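Local coordinates for protein 2-oxoadipate dioxygenase/decarboxylase (Pseudomonas putida, PDB 6W1G) that catalyses the iron(II)-dependent decarboxylation and hydroxylation of 2-oxoadipate with dioxygen, giving D-2-hydroxyglutarate in a D-lysine catabolic pathway, at residues A[190-195]-A[221-226]; A[149-154]-A[214-219]; A[158-163]-A[183-188]; A[10-15]-A[88-93]; A[104-109]-A[208-213]. All coordinates share one frame; numbering follows the deposited sequence.

Along the chain contact 4 (10-15 with 88-93) closes first, tying helix 9-27 to the end of helix 78-90. Contact 3 (158-163 with 183-188) comes later and lies nested inside the loops closed by contacts 2 and 5; its Val183 packs on Ile12 of contact 4, with the two centres about 14 Å apart. Contacts 2 and 5 share helix 211-217, which contact 5 sets beside the start of strand 108-114 and contact 2 beside helix 141-153. Contact 1, about 12 Å from contact 2 between centres, is joined to it through His223 and Asp215. Its 221-226 segment enters edge strand 226-229 of the five-stranded mixed sheet, bringing His226 to the metal.

Contact 1 of 5, residues A[190-195]-A[221-226]; sequences FRWHQD and GPHINH. With NI (nickel (II) ion), chain B.
Trp192 lies over one face of the His223 imidazole in an offset stack, ring centroids 4.4 Å apart and planes 27° from parallel, with Trp192 CZ3 only 3.4 Å from His223 CE1. The two side chains run side by side; His223 reaches this place with CG between its backbone N and carbonyl carbon (chi1 51°). At the imidazole edge, ND1 lies 2.6 Å from a water, which accepts from His193 N, while NE2 is bonded to Asp215, so both nitrogens are held and the ring's rotation is fixed. Nearby, the edge of the Phe190 ring faces Pro222 O, with Phe190 CD1 3.3 Å from that oxygen. Phe190 O takes a weak bond from Ile224 N, and a second water bridges the same two atoms. Pro222, whose ring suits a tight bend, centres an inverse gamma turn. Beyond it the chain enters strand 226-229, where His226 NE2 binds nickel at 2.0 Å; His70 and Glu294 complete the two-histidine, one-carboxylate metal site that holds iron(II) in the working enzyme.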
# COMPACT_ATOMS: atom_id res chain seq x y z
N PHE A 190 3.11 9.73 -14.59
CA PHE A 190 3.21 10.05 -13.17
C PHE A 190 4.24 11.11 -12.84
O PHE A 190 4.44 11.43 -11.66
CB PHE A 190 3.52 8.75 -12.42
CG PHE A 190 2.56 7.64 -12.77
CD1 PHE A 190 1.22 7.74 -12.44
CD2 PHE A 190 2.97 6.58 -13.54
CE1 PHE A 190 0.34 6.79 -12.80
CE2 PHE A 190 2.06 5.59 -13.90
CZ PHE A 190 0.74 5.70 -13.53
N ARG A 191 4.83 11.72 -13.84
CA ARG A 191 5.82 12.76 -13.60
C ARG A 191 5.16 14.05 -13.14
O ARG A 191 4.04 14.38 -13.55
CB ARG A 191 6.55 13.05 -14.89
CG ARG A 191 7.53 12.04 -15.28
CD ARG A 191 8.33 12.49 -16.51
NE ARG A 191 9.09 11.35 -16.99
CZ ARG A 191 10.26 10.99 -16.49
NH1 ARG A 191 10.81 11.71 -15.53
NH2 ARG A 191 10.89 9.93 -16.96
N TRP A 192 5.91 14.84 -12.37
CA TRP A 192 5.43 16.15 -11.98
C TRP A 192 5.54 17.13 -13.14
O TRP A 192 6.57 17.18 -13.82
CB TRP A 192 6.30 16.67 -10.83
CG TRP A 192 5.83 18.00 -10.31
CD1 TRP A 192 6.26 19.24 -10.69
CD2 TRP A 192 4.81 18.21 -9.32
NE1 TRP A 192 5.58 20.21 -10.00
CE2 TRP A 192 4.68 19.60 -9.15
CE3 TRP A 192 3.99 17.36 -8.57
CZ2 TRP A 192 3.76 20.16 -8.27
CZ3 TRP A 192 3.08 17.92 -7.67
CH2 TRP A 192 2.98 19.31 -7.54
N HIS A 193 4.50 17.94 -13.35
CA HIS A 193 4.51 19.02 -14.34
C HIS A 193 4.06 20.31 -13.67
O HIS A 193 2.95 20.38 -13.14
CB HIS A 193 3.57 18.70 -15.51
CG HIS A 193 3.91 17.44 -16.23
ND1 HIS A 193 3.22 16.26 -16.06
CD2 HIS A 193 4.91 17.16 -17.10
CE1 HIS A 193 3.77 15.32 -16.80
NE2 HIS A 193 4.80 15.83 -17.43
N GLN A 194 4.92 21.34 -13.68
CA GLN A 194 4.59 22.58 -12.96
C GLN A 194 3.56 23.44 -13.67
O GLN A 194 2.89 24.24 -13.02
CB GLN A 194 5.84 23.39 -12.63
CG GLN A 194 6.53 24.01 -13.78
CD GLN A 194 7.55 25.04 -13.33
OE1 GLN A 194 8.32 24.80 -12.39
NE2 GLN A 194 7.54 26.19 -13.97
N ASP A 195 3.38 23.27 -14.98
CA ASP A 195 2.47 24.13 -15.73
C ASP A 195 1.04 23.61 -15.56
O ASP A 195 0.68 22.55 -16.07
CB ASP A 195 2.87 24.18 -17.20
CG ASP A 195 3.98 25.20 -17.48
OD1 ASP A 195 5.03 25.17 -16.80
OD2 ASP A 195 3.81 26.02 -18.41
N GLY A 221 -1.61 15.54 -15.31
CA GLY A 221 -1.82 14.13 -15.08
C GLY A 221 -1.65 13.77 -13.63
O GLY A 221 -1.45 14.63 -12.76
N PRO A 222 -1.72 12.47 -13.33
CA PRO A 222 -1.67 11.96 -11.94
C PRO A 222 -0.26 11.85 -11.38
O PRO A 222 0.33 10.75 -11.30
CB PRO A 222 -2.34 10.59 -12.05
CG PRO A 222 -2.01 10.14 -13.41
CD PRO A 222 -2.11 11.39 -14.26
N HIS A 223 0.29 12.96 -10.96
CA HIS A 223 1.63 12.96 -10.39
C HIS A 223 1.63 12.18 -9.08
O HIS A 223 0.59 11.92 -8.45
CB HIS A 223 2.14 14.38 -10.19
CG HIS A 223 1.20 15.28 -9.45
ND1 HIS A 223 0.88 16.54 -9.92
CD2 HIS A 223 0.53 15.13 -8.29
CE1 HIS A 223 0.05 17.12 -9.07
NE2 HIS A 223 -0.19 16.29 -8.08
N ILE A 224 2.82 11.79 -8.64
CA ILE A 224 2.93 10.97 -7.44
C ILE A 224 2.50 11.80 -6.24
O ILE A 224 3.07 12.86 -5.95
CB ILE A 224 4.37 10.46 -7.28
CG1 ILE A 224 4.70 9.52 -8.44
CG2 ILE A 224 4.55 9.78 -5.94
CD1 ILE A 224 6.14 9.12 -8.52
N ASN A 225 1.48 11.35 -5.53
CA ASN A 225 1.06 12.01 -4.31
C ASN A 225 1.99 11.68 -3.16
O ASN A 225 2.28 12.54 -2.30
CB ASN A 225 -0.34 11.54 -3.94
CG ASN A 225 -0.88 12.21 -2.72
OD1 ASN A 225 -1.04 11.56 -1.69
ND2 ASN A 225 -1.18 13.50 -2.81
N HIS A 226 2.47 10.45 -3.13
CA HIS A 226 3.60 10.08 -2.29
C HIS A 226 4.09 8.72 -2.79
O HIS A 226 3.38 7.97 -3.47
CB HIS A 226 3.29 10.08 -0.80
CG HIS A 226 2.14 9.22 -0.42
ND1 HIS A 226 0.87 9.71 -0.25
CD2 HIS A 226 2.04 7.89 -0.17
CE1 HIS A 226 0.05 8.74 0.10
NE2 HIS A 226 0.74 7.62 0.16
NI NI B . 0.18 5.98 1.27
O HOH W 1 5.59 12.80 -9.62
O HOH W 2 2.01 17.69 -11.99
O HOH W 3 1.02 16.24 -14.00
O HOH W 4 -1.58 5.72 0.05
O HOH W 5 -0.88 4.64 2.38
O HOH W 6 -1.39 7.15 2.44

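Contact 2 of 5, residues A[149-154]-A[214-219]; sequences SILAKR and ADVVAF
Arg154 reaches from the end of helix 141-153 to the last turn of helix 211-217, where its NH1 is shared between two backbone oxygens. NH1 lies 3.1 Å from Val216 O and 3.2 Å from Phe219 O, and both hydrogen bonds are weak, bent to 122° and 129° at the hydrogen. Phe219 O sits at the edge of the guanidinium near its plane, whereas Val216 O approaches obliquely. An extended chain from CG to NE gives the arginine its span and suits a place where two carbonyls lie at a distance. The stronger partner of this group is Glu80, which forms a salt bridge with NE; NH2 is hydrogen-bonded as well, so all three nitrogens are engaged. One face of the guanidinium rests on Leu151 CD2, three residues earlier in the chain, which limits how the group can tilt.

Beside this polar bridge the packing is aliphatic. Leu151 CD1 meets Val217 CG2 at 4.0 Å, and Ile150 CG2 touches Val217 CG1 at 3.9 Å, the side chains crossing at about right angles. Branched residues fill this buried seam without bringing any polar group of their own. Val217 O, 3.4 Å from Ile150 CG2, has a weak bond from Thr197. The chemistry therefore implies a hydrophobic helix-helix joint closed at one end by a charge that Glu80 probably balances, while Val216 O and Phe219 O each gain a weak bond from NH1.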
# COMPACT_ATOMS: atom_id res chain seq x y z
N SER A 149 -15.10 19.60 -17.72
CA SER A 149 -14.60 19.93 -19.05
C SER A 149 -13.08 19.80 -19.12
O SER A 149 -12.55 19.25 -20.09
CB SER A 149 -15.06 21.31 -19.51
OG SER A 149 -14.90 22.29 -18.49
N ILE A 150 -12.37 20.25 -18.07
CA ILE A 150 -10.91 20.15 -18.09
C ILE A 150 -10.49 18.70 -18.13
O ILE A 150 -9.61 18.30 -18.92
CB ILE A 150 -10.31 20.89 -16.88
CG1 ILE A 150 -10.53 22.39 -17.05
CG2 ILE A 150 -8.86 20.55 -16.74
CD1 ILE A 150 -10.47 23.16 -15.76
N LEU A 151 -11.11 17.87 -17.29
CA LEU A 151 -10.73 16.47 -17.21
C LEU A 151 -11.11 15.73 -18.48
O LEU A 151 -10.40 14.81 -18.90
CB LEU A 151 -11.41 15.82 -16.00
CG LEU A 151 -10.87 16.26 -14.65
CD1 LEU A 151 -11.75 15.68 -13.57
CD2 LEU A 151 -9.44 15.82 -14.49
N ALA A 152 -12.22 16.12 -19.09
CA ALA A 152 -12.75 15.35 -20.21
C ALA A 152 -11.74 15.30 -21.35
O ALA A 152 -11.60 14.26 -22.01
CB ALA A 152 -14.05 15.98 -20.69
N LYS A 153 -11.05 16.41 -21.60
CA LYS A 153 -10.20 16.51 -22.77
C LYS A 153 -8.73 16.19 -22.55
O LYS A 153 -7.98 16.12 -23.53
CB LYS A 153 -10.29 17.91 -23.35
CG LYS A 153 -9.72 19.00 -22.43
CD LYS A 153 -10.23 20.37 -22.90
CE LYS A 153 -9.88 21.49 -21.93
NZ LYS A 153 -10.82 22.63 -22.09
N ARG A 154 -8.28 16.02 -21.31
CA ARG A 154 -6.88 15.69 -21.12
C ARG A 154 -6.62 14.23 -21.51
O ARG A 154 -7.52 13.38 -21.45
CB ARG A 154 -6.43 15.97 -19.70
CG ARG A 154 -6.87 14.95 -18.67
CD ARG A 154 -6.37 15.38 -17.30
NE ARG A 154 -6.64 14.35 -16.30
CZ ARG A 154 -6.25 14.39 -15.03
NH1 ARG A 154 -5.55 15.42 -14.60
NH2 ARG A 154 -6.56 13.39 -14.22
N ALA A 214 -8.31 20.60 -6.82
CA ALA A 214 -7.29 21.31 -7.57
C ALA A 214 -6.12 20.39 -7.94
O ALA A 214 -5.61 20.44 -9.07
CB ALA A 214 -6.79 22.53 -6.80
N ASP A 215 -5.66 19.57 -7.00
CA ASP A 215 -4.54 18.68 -7.26
C ASP A 215 -4.81 17.79 -8.48
O ASP A 215 -3.88 17.49 -9.24
CB ASP A 215 -4.20 17.86 -6.02
CG ASP A 215 -3.00 16.96 -6.22
OD1 ASP A 215 -1.88 17.50 -6.36
OD2 ASP A 215 -3.17 15.73 -6.25
N VAL A 216 -6.05 17.35 -8.66
CA VAL A 216 -6.42 16.50 -9.78
C VAL A 216 -6.68 17.33 -11.04
O VAL A 216 -6.11 17.09 -12.10
CB VAL A 216 -7.65 15.64 -9.42
CG1 VAL A 216 -8.15 14.85 -10.63
CG2 VAL A 216 -7.30 14.68 -8.28
N VAL A 217 -7.54 18.33 -10.93
CA VAL A 217 -8.03 18.99 -12.13
C VAL A 217 -6.99 19.94 -12.71
O VAL A 217 -6.91 20.11 -13.93
CB VAL A 217 -9.33 19.75 -11.80
CG1 VAL A 217 -9.79 20.53 -13.00
CG2 VAL A 217 -10.41 18.79 -11.36
N ALA A 218 -6.19 20.57 -11.86
CA ALA A 218 -5.34 21.65 -12.34
C ALA A 218 -4.06 21.19 -13.03
O ALA A 218 -3.38 22.01 -13.63
CB ALA A 218 -4.94 22.59 -11.20
N PHE A 219 -3.71 19.91 -12.96
CA PHE A 219 -2.43 19.43 -13.47
C PHE A 219 -2.65 18.50 -14.66
O PHE A 219 -3.76 18.00 -14.90
CB PHE A 219 -1.63 18.73 -12.37
CG PHE A 219 -1.24 19.66 -11.25
CD1 PHE A 219 -2.10 19.90 -10.21
CD2 PHE A 219 -0.02 20.32 -11.27
CE1 PHE A 219 -1.75 20.77 -9.19
CE2 PHE A 219 0.32 21.21 -10.26
CZ PHE A 219 -0.54 21.42 -9.22

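Contact 3 of 5, residues A[158-163]-A[183-188]; sequences TSRALE and VQEALH
A helix N-cap is the heart of this contact between two helices: Thr158 stands just before helix 159-171, which packs on helix 176-188. The short segments 159-163 and 183-188 of these helices run at 126° between directions, their axes 8.5 Å apart. Threonine suits the position because its hydroxyl can accept and donate at once. Placed between the backbone N and the carbonyl carbon (chi1 72°), OG1 accepts from Ala161 N at 3.0 Å and donates a hydrogen bond to Glu185 OE1 at 2.7 Å. The carboxylate is met on its anti side, 24° out of plane. Glu185 is bent at chi2, which lays its carboxyl carbon CD 3.6 Å from Arg160 CB. The Arg160 guanidinium turns instead to Glu163 of its own helix in a salt bridge. Ala161 is small enough for the helices to come close, its CB lying 4.0 Å from Glu185 CB. A water also accepts from Thr158 N and donates to Glu185 O, while the methyl CG2 of Thr158 packs 4.0 Å from His188 CB.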
# COMPACT_ATOMS: atom_id res chain seq x y z
N THR A 158 0.61 8.29 -22.74
CA THR A 158 1.21 8.47 -24.04
C THR A 158 0.65 7.44 -25.01
O THR A 158 0.21 6.35 -24.65
CB THR A 158 2.73 8.37 -24.03
OG1 THR A 158 3.09 7.00 -23.81
CG2 THR A 158 3.35 9.27 -22.96
N SER A 159 0.64 7.82 -26.29
CA SER A 159 0.17 6.90 -27.30
C SER A 159 0.99 5.61 -27.31
O SER A 159 0.43 4.52 -27.53
CB SER A 159 0.18 7.56 -28.68
OG SER A 159 -0.82 8.56 -28.75
N ARG A 160 2.31 5.72 -27.09
CA ARG A 160 3.14 4.52 -27.08
C ARG A 160 2.78 3.61 -25.90
O ARG A 160 2.74 2.38 -26.04
CB ARG A 160 4.63 4.89 -27.05
CG ARG A 160 5.55 3.71 -27.31
CD ARG A 160 5.56 3.35 -28.80
NE ARG A 160 6.38 2.14 -29.00
CZ ARG A 160 5.91 0.93 -29.28
NH1 ARG A 160 4.60 0.72 -29.48
NH2 ARG A 160 6.75 -0.07 -29.34
N ALA A 161 2.50 4.20 -24.73
CA ALA A 161 2.04 3.36 -23.62
C ALA A 161 0.79 2.58 -24.00
O ALA A 161 0.67 1.40 -23.70
CB ALA A 161 1.80 4.20 -22.37
N LEU A 162 -0.19 3.27 -24.58
CA LEU A 162 -1.44 2.63 -24.96
C LEU A 162 -1.21 1.52 -25.98
O LEU A 162 -1.82 0.45 -25.89
CB LEU A 162 -2.43 3.67 -25.47
CG LEU A 162 -2.87 4.70 -24.44
CD1 LEU A 162 -3.71 5.77 -25.12
CD2 LEU A 162 -3.62 4.05 -23.28
N GLU A 163 -0.29 1.74 -26.92
CA GLU A 163 0.03 0.71 -27.90
C GLU A 163 0.59 -0.52 -27.22
O GLU A 163 0.25 -1.65 -27.58
CB GLU A 163 1.05 1.25 -28.91
CG GLU A 163 0.51 2.27 -29.86
CD GLU A 163 1.57 2.95 -30.68
OE1 GLU A 163 2.80 2.71 -30.55
OE2 GLU A 163 1.15 3.81 -31.49
N VAL A 183 7.96 0.56 -19.49
CA VAL A 183 8.20 1.19 -18.20
C VAL A 183 8.45 2.67 -18.40
O VAL A 183 7.91 3.50 -17.67
CB VAL A 183 9.37 0.48 -17.49
CG1 VAL A 183 9.88 1.32 -16.34
CG2 VAL A 183 8.89 -0.90 -17.00
N GLN A 184 9.25 3.02 -19.40
CA GLN A 184 9.55 4.43 -19.59
C GLN A 184 8.32 5.22 -20.01
O GLN A 184 8.13 6.37 -19.58
CB GLN A 184 10.67 4.56 -20.59
CG GLN A 184 12.04 4.12 -19.99
CD GLN A 184 12.45 4.72 -18.58
OE1 GLN A 184 12.35 5.94 -18.33
NE2 GLN A 184 12.88 3.84 -17.68
N GLU A 185 7.50 4.64 -20.89
CA GLU A 185 6.31 5.34 -21.33
C GLU A 185 5.29 5.47 -20.24
O GLU A 185 4.64 6.51 -20.10
CB GLU A 185 5.74 4.64 -22.56
CG GLU A 185 6.60 4.74 -23.78
CD GLU A 185 6.71 6.16 -24.37
OE1 GLU A 185 5.82 7.00 -24.14
OE2 GLU A 185 7.69 6.40 -25.10
N ALA A 186 5.11 4.41 -19.47
CA ALA A 186 4.18 4.46 -18.34
C ALA A 186 4.60 5.50 -17.32
O ALA A 186 3.76 6.19 -16.74
CB ALA A 186 4.12 3.11 -17.66
N LEU A 187 5.91 5.63 -17.09
CA LEU A 187 6.39 6.56 -16.08
C LEU A 187 6.00 7.99 -16.41
O LEU A 187 5.77 8.78 -15.50
CB LEU A 187 7.90 6.43 -16.02
CG LEU A 187 8.65 6.95 -14.80
CD1 LEU A 187 8.22 6.21 -13.60
CD2 LEU A 187 10.14 6.79 -15.05
N HIS A 188 5.89 8.32 -17.70
CA HIS A 188 5.53 9.67 -18.05
C HIS A 188 4.19 10.09 -17.45
O HIS A 188 3.98 11.27 -17.13
CB HIS A 188 5.47 9.81 -19.57
CG HIS A 188 6.79 9.75 -20.26
ND1 HIS A 188 7.91 10.40 -19.80
CD2 HIS A 188 7.14 9.15 -21.42
CE1 HIS A 188 8.91 10.19 -20.64
NE2 HIS A 188 8.47 9.44 -21.64
O HOH W 7 1.92 7.15 -20.40

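Contact 4 of 5, residues A[10-15]-A[88-93]; sequences DSIRAQ and FAVMGM
Ile12 and Arg13 of helix 9-27 press on the chain where helix 78-90 ends. The tight side is aliphatic: Ile12 CG2 lies 3.7 Å from Met91 CG, the two side chains crossing at about right angles, and Arg13 CD comes within 3.5 Å of Met93 CG. Methionines suit this seam because their flexible thioether chains can bend around neighbours; Met91 and Met93 both turn at chi3. Phe182 of helix 176-188 also covers Met91.

Toward the other side the contact becomes polar, with Asp10 partly exposed. Arg13 bends at chi3 (62°), which brings its NH1 to Met91 O at 2.8 Å, nearly in the guanidinium plane. In a salt bridge, NH1 and NH2 both grip Asp10 OD1 end-on, each at 2.9 Å, and NE is bonded to Ser124 O. A water bridges the two segments, donating to Asp10 OD1 and to Gly92 O. Gly92, with positive phi, is the C-prime residue of a Schellman motif ending helix 78-90, a conformation that glycine adopts readily. Chemically, one arginine paired with an aspartate serves the carbonyl at a helix end; the aspartate would be expected to offset its charge, leaving a largely neutral polar cluster beside the methionine packing.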
# COMPACT_ATOMS: atom_id res chain seq x y z
N ASP A 10 5.96 -9.86 -13.11
CA ASP A 10 6.57 -9.48 -11.83
C ASP A 10 7.88 -8.72 -12.04
O ASP A 10 8.19 -7.78 -11.31
CB ASP A 10 6.86 -10.74 -10.99
CG ASP A 10 5.61 -11.48 -10.57
OD1 ASP A 10 4.53 -10.88 -10.36
OD2 ASP A 10 5.73 -12.71 -10.42
N SER A 11 8.66 -9.11 -13.05
CA SER A 11 9.91 -8.41 -13.33
C SER A 11 9.65 -7.00 -13.84
O SER A 11 10.39 -6.07 -13.52
CB SER A 11 10.78 -9.20 -14.30
OG SER A 11 10.29 -9.18 -15.63
N ILE A 12 8.63 -6.83 -14.68
CA ILE A 12 8.27 -5.49 -15.13
C ILE A 12 7.85 -4.62 -13.94
O ILE A 12 8.25 -3.45 -13.85
CB ILE A 12 7.14 -5.52 -16.18
CG1 ILE A 12 7.49 -6.48 -17.33
CG2 ILE A 12 6.90 -4.15 -16.75
CD1 ILE A 12 6.41 -6.56 -18.42
N ARG A 13 7.06 -5.18 -13.01
CA ARG A 13 6.65 -4.44 -11.83
C ARG A 13 7.87 -4.00 -11.01
O ARG A 13 7.95 -2.85 -10.57
CB ARG A 13 5.72 -5.30 -10.98
CG ARG A 13 5.16 -4.58 -9.80
CD ARG A 13 4.08 -5.34 -9.06
NE ARG A 13 4.55 -6.58 -8.50
CZ ARG A 13 4.40 -7.81 -8.99
NH1 ARG A 13 3.77 -8.04 -10.12
NH2 ARG A 13 4.91 -8.83 -8.32
N ALA A 14 8.84 -4.90 -10.81
CA ALA A 14 10.02 -4.51 -10.03
C ALA A 14 10.77 -3.39 -10.72
O ALA A 14 11.24 -2.44 -10.07
CB ALA A 14 10.93 -5.72 -9.83
N GLN A 15 10.91 -3.48 -12.04
CA GLN A 15 11.60 -2.44 -12.80
C GLN A 15 10.85 -1.11 -12.74
O GLN A 15 11.47 -0.03 -12.62
CB GLN A 15 11.76 -2.89 -14.24
CG GLN A 15 12.83 -3.95 -14.41
CD GLN A 15 12.86 -4.54 -15.79
OE1 GLN A 15 12.00 -4.27 -16.61
NE2 GLN A 15 13.86 -5.36 -16.04
N PHE A 88 -1.66 -1.28 -15.24
CA PHE A 88 -1.12 -2.04 -14.13
C PHE A 88 -1.21 -3.55 -14.34
O PHE A 88 -0.36 -4.28 -13.83
CB PHE A 88 -1.81 -1.60 -12.83
CG PHE A 88 -1.44 -0.24 -12.35
CD1 PHE A 88 -0.15 0.19 -12.35
CD2 PHE A 88 -2.42 0.61 -11.84
CE1 PHE A 88 0.17 1.45 -11.87
CE2 PHE A 88 -2.10 1.83 -11.39
CZ PHE A 88 -0.81 2.26 -11.41
N ALA A 89 -2.17 -4.01 -15.12
CA ALA A 89 -2.25 -5.44 -15.41
C ALA A 89 -1.05 -5.93 -16.21
O ALA A 89 -0.66 -7.09 -16.04
CB ALA A 89 -3.57 -5.74 -16.15
N VAL A 90 -0.42 -5.08 -17.02
CA VAL A 90 0.82 -5.45 -17.71
C VAL A 90 1.86 -5.90 -16.71
O VAL A 90 2.71 -6.75 -16.99
CB VAL A 90 1.34 -4.27 -18.57
CG1 VAL A 90 2.70 -4.60 -19.16
CG2 VAL A 90 0.32 -3.96 -19.65
N MET A 91 1.84 -5.29 -15.53
CA MET A 91 2.79 -5.56 -14.45
C MET A 91 2.23 -6.49 -13.39
O MET A 91 2.74 -6.50 -12.26
CB MET A 91 3.21 -4.23 -13.83
CG MET A 91 3.88 -3.35 -14.84
SD MET A 91 4.54 -1.83 -14.21
CE MET A 91 3.15 -1.02 -13.88
N GLY A 92 1.20 -7.27 -13.71
CA GLY A 92 0.73 -8.25 -12.78
C GLY A 92 0.02 -7.67 -11.57
O GLY A 92 -0.07 -8.35 -10.54
N MET A 93 -0.48 -6.44 -11.67
CA MET A 93 -1.11 -5.76 -10.55
C MET A 93 -2.60 -5.74 -10.78
O MET A 93 -3.03 -5.26 -11.84
CB MET A 93 -0.55 -4.35 -10.44
CG MET A 93 0.93 -4.35 -10.11
SD MET A 93 1.79 -2.78 -10.42
CE MET A 93 1.14 -1.88 -9.04
O HOH W 8 1.49 -10.90 -10.36

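Contact 5 of 5, residues A[104-109]-A[208-213]; sequences AGVPVH and DQHRLI
An inverse gamma turn centred on Pro107 leads into strand 108-114 of the mixed sheet, and it packs against the junction where helix 200-209 gives way to helix 211-217. The kink at that junction is His210, the N-cap of the second helix.

The aromatic interaction is a CH-pi contact. Pro107 CD sits over the His210 face, 3.7 Å from the ring centroid and 10° off the normal, so the methylene lies almost centrally above the imidazole. The rigid proline ring, with its C-H groups turned outward, suits such a place. Gly105, whose positive phi favours glycine, brings its carbonyl obliquely toward the same ring.

Polar capping keeps that ring in position. His210 CG is directed away from the backbone N (chi1 -155°), and ND1 accepts from Leu212 N at 3.3 Å, with the donor 7° from the ring plane. A histidine thus serves both as a helix cap and as a surface for the proline.

Aliphatic packing completes the contact. Val106 CG1 lies 3.9 Å from Leu212 CD1, and Pro107 CG meets Ile213 CG1 at 4.3 Å. Leu212 and Ile213 also pack on Leu133 of the neighbouring strand 127-133, which joins the helix to the sheet; Leu212 lies close to Arg74, a residue thought important for substrate specificity. The packing is tight where the branched Val108 enters the fork of the leucine, its CG1 only 3.5 Å from Leu212 CD2.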
# COMPACT_ATOMS: atom_id res chain seq x y z
N ALA A 104 -15.90 10.54 5.08
CA ALA A 104 -15.06 11.47 5.81
C ALA A 104 -14.96 12.84 5.14
O ALA A 104 -14.08 13.62 5.50
CB ALA A 104 -13.65 10.89 5.98
N GLY A 105 -15.82 13.12 4.17
CA GLY A 105 -15.88 14.42 3.52
C GLY A 105 -14.88 14.64 2.41
O GLY A 105 -14.85 15.74 1.84
N VAL A 106 -14.04 13.66 2.09
CA VAL A 106 -13.07 13.77 0.99
C VAL A 106 -13.68 13.17 -0.27
O VAL A 106 -14.10 12.00 -0.25
CB VAL A 106 -11.75 13.06 1.33
CG1 VAL A 106 -10.71 13.32 0.25
CG2 VAL A 106 -11.24 13.49 2.70
N PRO A 107 -13.73 13.90 -1.38
CA PRO A 107 -14.50 13.44 -2.56
C PRO A 107 -13.74 12.45 -3.45
O PRO A 107 -13.59 12.65 -4.66
CB PRO A 107 -14.81 14.76 -3.28
CG PRO A 107 -13.61 15.60 -3.00
CD PRO A 107 -13.26 15.29 -1.55
N VAL A 108 -13.29 11.34 -2.85
CA VAL A 108 -12.62 10.28 -3.58
C VAL A 108 -13.08 8.91 -3.08
O VAL A 108 -13.54 8.75 -1.95
CB VAL A 108 -11.06 10.32 -3.51
CG1 VAL A 108 -10.47 11.61 -4.09
CG2 VAL A 108 -10.59 10.11 -2.07
N HIS A 109 -12.90 7.91 -3.95
CA HIS A 109 -12.92 6.50 -3.53
C HIS A 109 -11.83 5.78 -4.30
O HIS A 109 -11.42 6.25 -5.38
CB HIS A 109 -14.30 5.84 -3.61
CG HIS A 109 -15.03 5.97 -4.89
ND1 HIS A 109 -16.23 5.31 -5.06
CD2 HIS A 109 -14.81 6.67 -6.02
CE1 HIS A 109 -16.73 5.63 -6.24
NE2 HIS A 109 -15.90 6.45 -6.84
N ASP A 208 -10.39 26.10 -3.30
CA ASP A 208 -11.23 26.38 -2.14
C ASP A 208 -12.38 25.40 -1.99
O ASP A 208 -12.89 25.23 -0.88
CB ASP A 208 -11.79 27.80 -2.18
CG ASP A 208 -10.72 28.86 -2.28
OD1 ASP A 208 -11.06 30.00 -2.66
OD2 ASP A 208 -9.53 28.57 -2.02
N GLN A 209 -12.79 24.75 -3.08
CA GLN A 209 -13.79 23.69 -2.99
C GLN A 209 -13.22 22.50 -2.24
O GLN A 209 -13.85 21.98 -1.31
CB GLN A 209 -14.24 23.30 -4.40
CG GLN A 209 -15.35 22.27 -4.44
CD GLN A 209 -16.71 22.84 -4.06
OE1 GLN A 209 -16.95 24.04 -4.19
NE2 GLN A 209 -17.60 21.98 -3.60
N HIS A 210 -12.03 22.05 -2.62
CA HIS A 210 -11.27 21.05 -1.89
C HIS A 210 -9.87 21.03 -2.50
O HIS A 210 -9.74 21.04 -3.72
CB HIS A 210 -11.93 19.66 -2.01
CG HIS A 210 -11.61 18.74 -0.88
ND1 HIS A 210 -10.40 18.08 -0.80
CD2 HIS A 210 -12.32 18.39 0.21
CE1 HIS A 210 -10.39 17.34 0.30
NE2 HIS A 210 -11.53 17.53 0.94
N ARG A 211 -8.84 21.02 -1.64
CA ARG A 211 -7.48 20.99 -2.16
C ARG A 211 -7.29 19.83 -3.12
O ARG A 211 -6.54 19.94 -4.10
CB ARG A 211 -6.47 20.91 -1.03
CG ARG A 211 -6.62 19.69 -0.13
CD ARG A 211 -6.37 20.04 1.34
NE ARG A 211 -5.00 20.50 1.60
CZ ARG A 211 -4.12 19.88 2.38
NH1 ARG A 211 -2.90 20.40 2.53
NH2 ARG A 211 -4.43 18.77 3.02
N LEU A 212 -7.97 18.71 -2.87
CA LEU A 212 -7.82 17.54 -3.73
C LEU A 212 -8.39 17.78 -5.12
O LEU A 212 -7.86 17.27 -6.11
CB LEU A 212 -8.49 16.34 -3.07
CG LEU A 212 -8.15 15.00 -3.69
CD1 LEU A 212 -8.18 13.90 -2.65
CD2 LEU A 212 -9.13 14.71 -4.82
N ILE A 213 -9.45 18.57 -5.23
CA ILE A 213 -10.01 18.86 -6.54
C ILE A 213 -9.00 19.61 -7.40
O ILE A 213 -8.84 19.32 -8.58
CB ILE A 213 -11.35 19.60 -6.39
CG1 ILE A 213 -12.37 18.67 -5.71
CG2 ILE A 213 -11.86 20.10 -7.72
CD1 ILE A 213 -13.63 19.37 -5.25